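Probable fatty acyl-CoA transferase Rv3272 (Mycobacterium tuberculosis, PDB 5YX6) probably acts in fatty acid metabolism as a family III CoA transferase, binding fatty acyl-CoAs of varying chain length, palmitoyl-CoA with the highest affinity. Local coordinates at residues A[66-78]-A[378-391]. Residues are numbered along the deposited sequence; the frame is centred on the assembly and turned at random.
Sequences FLPNNRGKKSVTV and DPPPTAGEHNAVFL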
loop_
_atom_site.group_PDB
_atom_site.type_symbol
_atom_site.label_atom_id
_atom_site.label_comp_id
_atom_site.label_asym_id
_atom_site.label_seq_id
_atom_site.Cartn_x
_atom_site.Cartn_y
_atom_site.Cartn_z
ATOM N N PHE A 66 3.719 18.080 5.870
ATOM C CA PHE A 66 3.942 17.920 7.301
ATOM C C PHE A 66 2.663 17.699 8.124
ATOM O O PHE A 66 2.583 16.772 8.926
ATOM C CB PHE A 66 4.684 19.135 7.865
ATOM C CG PHE A 66 4.973 19.025 9.335
ATOM C CD1 PHE A 66 6.054 18.277 9.779
ATOM C CD2 PHE A 66 4.147 19.629 10.271
ATOM C CE1 PHE A 66 6.327 18.150 11.127
ATOM C CE2 PHE A 66 4.406 19.508 11.619
ATOM C CZ PHE A 66 5.503 18.765 12.054
ATOM N N LEU A 67 1.670 18.552 7.923
ATOM C CA LEU A 67 0.502 18.573 8.801
ATOM C C LEU A 67 -0.311 17.264 8.900
ATOM O O LEU A 67 -0.685 16.857 10.005
ATOM C CB LEU A 67 -0.434 19.713 8.384
ATOM C CG LEU A 67 -1.649 19.887 9.298
ATOM C CD1 LEU A 67 -1.563 21.236 9.999
ATOM C CD2 LEU A 67 -2.943 19.762 8.536
ATOM N N PRO A 68 -0.598 16.599 7.764
ATOM C CA PRO A 68 -1.488 15.437 7.902
ATOM C C PRO A 68 -0.906 14.244 8.673
ATOM O O PRO A 68 -1.682 13.466 9.218
ATOM C CB PRO A 68 -1.760 15.026 6.449
ATOM C CG PRO A 68 -1.401 16.198 5.626
ATOM C CD PRO A 68 -0.286 16.879 6.350
ATOM N N ASN A 69 0.414 14.101 8.733
ATOM C CA ASN A 69 0.995 12.910 9.342
ATOM C C ASN A 69 1.725 13.142 10.677
ATOM O O ASN A 69 2.489 12.282 11.121
ATOM C CB ASN A 69 1.962 12.234 8.364
ATOM C CG ASN A 69 1.266 11.686 7.128
ATOM O OD1 ASN A 69 0.123 11.236 7.182
ATOM N ND2 ASN A 69 1.976 11.690 6.013
ATOM N N ASN A 70 1.498 14.286 11.319
ATOM C CA ASN A 70 2.155 14.567 12.596
ATOM C C ASN A 70 1.215 15.143 13.643
ATOM O O ASN A 70 1.648 15.789 14.588
ATOM C CB ASN A 70 3.333 15.515 12.375
ATOM C CG ASN A 70 4.375 14.914 11.481
ATOM O OD1 ASN A 70 5.169 14.085 11.907
ATOM N ND2 ASN A 70 4.331 15.273 10.214
ATOM N N ARG A 71 -0.076 14.909 13.472
ATOM C CA ARG A 71 -1.058 15.364 14.437
ATOM C C ARG A 71 -0.970 14.538 15.717
ATOM O O ARG A 71 -0.812 13.319 15.668
ATOM C CB ARG A 71 -2.454 15.301 13.820
ATOM C CG ARG A 71 -2.609 16.215 12.613
ATOM C CD ARG A 71 -3.833 15.906 11.783
ATOM N NE ARG A 71 -3.771 14.561 11.212
ATOM C CZ ARG A 71 -4.482 13.525 11.642
ATOM N NH1 ARG A 71 -4.350 12.342 11.059
ATOM N NH2 ARG A 71 -5.322 13.671 12.655
ATOM N N GLY A 72 -1.014 15.210 16.864
ATOM C CA GLY A 72 -1.042 14.522 18.141
ATOM C C GLY A 72 0.330 14.020 18.539
ATOM O O GLY A 72 0.478 13.316 19.536
ATOM N N LYS A 73 1.340 14.355 17.749
ATOM C CA LYS A 73 2.697 13.998 18.118
ATOM C C LYS A 73 3.298 15.053 19.035
ATOM O O LYS A 73 2.767 16.158 19.160
ATOM C CB LYS A 73 3.565 13.807 16.883
ATOM C CG LYS A 73 3.205 12.571 16.087
ATOM C CD LYS A 73 4.149 12.381 14.914
ATOM C CE LYS A 73 3.694 11.258 13.986
ATOM N NZ LYS A 73 4.673 11.093 12.869
ATOM N N LYS A 74 4.381 14.685 19.708
ATOM C CA LYS A 74 5.182 15.635 20.456
ATOM C C LYS A 74 6.493 15.888 19.737
ATOM O O LYS A 74 6.874 15.127 18.850
ATOM C CB LYS A 74 5.390 15.136 21.884
ATOM C CG LYS A 74 4.051 14.856 22.520
ATOM C CD LYS A 74 4.103 14.602 23.999
ATOM C CE LYS A 74 2.682 14.444 24.529
ATOM N NZ LYS A 74 2.635 14.096 25.978
ATOM N N SER A 75 7.177 16.965 20.107
ATOM C CA SER A 75 8.400 17.343 19.420
ATOM C C SER A 75 9.529 17.755 20.353
ATOM O O SER A 75 9.328 18.505 21.316
ATOM C CB SER A 75 8.114 18.486 18.429
ATOM O OG SER A 75 9.294 18.904 17.755
ATOM N N VAL A 76 10.717 17.236 20.065
ATOM C CA VAL A 76 11.925 17.727 20.691
ATOM C C VAL A 76 12.823 18.190 19.557
ATOM O O VAL A 76 12.836 17.606 18.471
ATOM C CB VAL A 76 12.637 16.678 21.602
ATOM C CG1 VAL A 76 11.689 16.192 22.695
ATOM C CG2 VAL A 76 13.191 15.511 20.793
ATOM N N THR A 77 13.542 19.273 19.808
ATOM C CA THR A 77 14.479 19.808 18.849
ATOM C C THR A 77 15.881 19.577 19.372
ATOM O O THR A 77 16.212 19.901 20.521
ATOM C CB THR A 77 14.196 21.299 18.594
ATOM O OG1 THR A 77 13.658 21.453 17.273
ATOM C CG2 THR A 77 15.452 22.150 18.738
ATOM N N VAL A 78 16.702 18.975 18.527
ATOM C CA VAL A 78 18.034 18.596 18.944
ATOM C C VAL A 78 18.997 18.551 17.755
ATOM O O VAL A 78 18.596 18.218 16.641
ATOM C CB VAL A 78 17.955 17.225 19.656
ATOM C CG1 VAL A 78 18.745 16.158 18.921
ATOM C CG2 VAL A 78 18.358 17.339 21.116
ATOM N N ASP A 378 -6.028 16.524 18.004
ATOM C CA ASP A 378 -4.907 17.428 18.264
ATOM C C ASP A 378 -4.183 17.857 16.997
ATOM O O ASP A 378 -4.057 17.083 16.049
ATOM C CB ASP A 378 -3.878 16.790 19.211
ATOM C CG ASP A 378 -4.491 16.267 20.495
ATOM O OD1 ASP A 378 -5.629 16.660 20.836
ATOM O OD2 ASP A 378 -3.825 15.451 21.170
ATOM N N PRO A 379 -3.706 19.107 16.982
ATOM C CA PRO A 379 -2.874 19.624 15.904
ATOM C C PRO A 379 -1.461 19.063 16.002
ATOM O O PRO A 379 -1.102 18.453 17.013
ATOM C CB PRO A 379 -2.879 21.129 16.165
ATOM C CG PRO A 379 -2.969 21.219 17.648
ATOM C CD PRO A 379 -3.878 20.098 18.060
ATOM N N PRO A 380 -0.658 19.258 14.955
ATOM C CA PRO A 380 0.762 18.920 15.071
ATOM C C PRO A 380 1.441 19.772 16.138
ATOM O O PRO A 380 0.971 20.876 16.413
ATOM C CB PRO A 380 1.313 19.235 13.682
ATOM C CG PRO A 380 0.318 20.175 13.081
ATOM C CD PRO A 380 -1.002 19.755 13.616
ATOM N N PRO A 381 2.528 19.263 16.736
ATOM C CA PRO A 381 3.338 20.048 17.676
ATOM C C PRO A 381 4.127 21.149 16.969
ATOM O O PRO A 381 4.511 20.973 15.814
ATOM C CB PRO A 381 4.299 19.009 18.262
ATOM C CG PRO A 381 4.485 18.026 17.132
ATOM C CD PRO A 381 3.121 17.939 16.469
ATOM N N THR A 382 4.390 22.252 17.660
ATOM C CA THR A 382 5.346 23.231 17.161
ATOM C C THR A 382 6.743 22.632 17.314
ATOM O O THR A 382 6.952 21.731 18.125
ATOM C CB THR A 382 5.244 24.582 17.912
ATOM O OG1 THR A 382 5.459 24.384 19.319
ATOM C CG2 THR A 382 3.873 25.204 17.699
ATOM N N ALA A 383 7.690 23.097 16.516
ATOM C CA ALA A 383 9.036 22.544 16.553
ATOM C C ALA A 383 9.683 22.708 17.938
ATOM O O ALA A 383 9.865 23.825 18.417
ATOM C CB ALA A 383 9.889 23.198 15.485
ATOM N N GLY A 384 10.018 21.592 18.577
ATOM C CA GLY A 384 10.720 21.629 19.846
ATOM C C GLY A 384 9.827 21.934 21.035
ATOM O O GLY A 384 10.320 22.235 22.128
ATOM N N GLU A 385 8.518 21.848 20.822
ATOM C CA GLU A 385 7.528 22.219 21.828
ATOM C C GLU A 385 7.745 21.551 23.186
ATOM O O GLU A 385 7.423 22.128 24.221
ATOM C CB GLU A 385 6.120 21.901 21.309
ATOM C CG GLU A 385 4.976 22.280 22.260
ATOM C CD GLU A 385 3.599 22.157 21.612
ATOM O OE1 GLU A 385 3.536 21.992 20.378
ATOM O OE2 GLU A 385 2.577 22.203 22.337
ATOM N N HIS A 386 8.319 20.357 23.195
ATOM C CA HIS A 386 8.438 19.612 24.442
ATOM C C HIS A 386 9.874 19.426 24.917
ATOM O O HIS A 386 10.168 18.499 25.670
ATOM C CB HIS A 386 7.753 18.256 24.282
ATOM C CG HIS A 386 6.328 18.364 23.841
ATOM N ND1 HIS A 386 5.958 18.347 22.515
ATOM C CD2 HIS A 386 5.186 18.544 24.547
ATOM C CE1 HIS A 386 4.648 18.487 22.424
ATOM N NE2 HIS A 386 4.157 18.611 23.643
ATOM N N ASN A 387 10.762 20.303 24.462
ATOM C CA ASN A 387 12.145 20.303 24.927
ATOM C C ASN A 387 12.265 20.317 26.451
ATOM O O ASN A 387 12.977 19.501 27.025
ATOM C CB ASN A 387 12.901 21.488 24.331
ATOM C CG ASN A 387 13.374 21.220 22.912
ATOM O OD1 ASN A 387 13.108 20.158 22.352
ATOM N ND2 ASN A 387 14.100 22.173 22.335
ATOM N N ALA A 388 11.561 21.221 27.121
ATOM C CA ALA A 388 11.668 21.290 28.578
ATOM C C ALA A 388 11.081 20.031 29.205
ATOM O O ALA A 388 11.512 19.604 30.275
ATOM C CB ALA A 388 10.987 22.530 29.123
ATOM N N VAL A 389 10.110 19.432 28.539
ATOM C CA VAL A 389 9.492 18.214 29.004
ATOM C C VAL A 389 10.349 16.960 28.855
ATOM O O VAL A 389 10.386 16.160 29.738
ATOM C CB VAL A 389 8.171 17.957 28.273
ATOM C CG1 VAL A 389 7.506 16.728 28.810
ATOM C CG2 VAL A 389 7.248 19.143 28.382
ATOM N N PHE A 390 11.012 16.771 27.728
ATOM C CA PHE A 390 11.807 15.573 27.521
ATOM C C PHE A 390 13.337 15.659 27.456
ATOM O O PHE A 390 13.967 14.651 27.473
ATOM C CB PHE A 390 11.303 14.813 26.296
ATOM C CG PHE A 390 9.887 14.397 26.377
ATOM C CD1 PHE A 390 9.480 13.500 27.306
ATOM C CD2 PHE A 390 8.972 14.897 25.510
ATOM C CE1 PHE A 390 8.172 13.105 27.381
ATOM C CE2 PHE A 390 7.670 14.525 25.565
ATOM C CZ PHE A 390 7.266 13.621 26.501
ATOM N N LEU A 391 13.922 16.837 27.390
ATOM C CA LEU A 391 15.363 16.938 27.313
ATOM C C LEU A 391 16.011 17.330 28.609
ATOM O O LEU A 391 16.631 16.486 29.215
ATOM C CB LEU A 391 15.800 17.866 26.219
ATOM C CG LEU A 391 15.263 17.608 24.851
ATOM C CD1 LEU A 391 15.705 18.736 23.971
ATOM C CD2 LEU A 391 15.752 16.306 24.326
#
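His386 grips Ser75 at both ends of its backbone: Ser75 N donates to His386 ND1 at 3.0 Å, tilted 21° from the imidazole plane, while His386 N returns a bond to Ser75 O at 2.8 Å. With ND1 accepting, the ring's N-H is probably on NE2. The imidazole lies between two aliphatic chains, Lys74 CB making a CH-pi contact over one face, 3.7 Å from the ring centroid, and Glu385 CG resting against the opposite face. Lys74 then runs on, extended, across the ring; its CD meets the edge of Phe390 and its NZ reaches a salt bridge with Glu37. A chi1 of 179° swings Ser75 OG beside its own carbonyl carbon, where it accepts from Gly384 N at 2.9 Å and is also hydrogen-bonded to Glu42. Strand 74-77 is an outermost strand, within this chain, of the parallel sheet of the Rossmann-fold domain, with strand 37-42 beside it, and the C-terminal segment 378-391 packs along it. Further on, Asn387 OD1 takes Thr77 N on a lone pair at 2.7 Å, and Val76 CG1 packs against Phe390 CB. Leu391 CD1 touches Val78 CG2, and both side chains also contact helix 83-94. At the other end, Pro380 packs on both Phe66 and Leu67, its CB 3.7 Å from Phe66 CE2 and its CG against Leu67 CD1. Gly72 N bonds Pro379 O at 3.2 Å, nearly straight (175°) but from above the carbonyl plane.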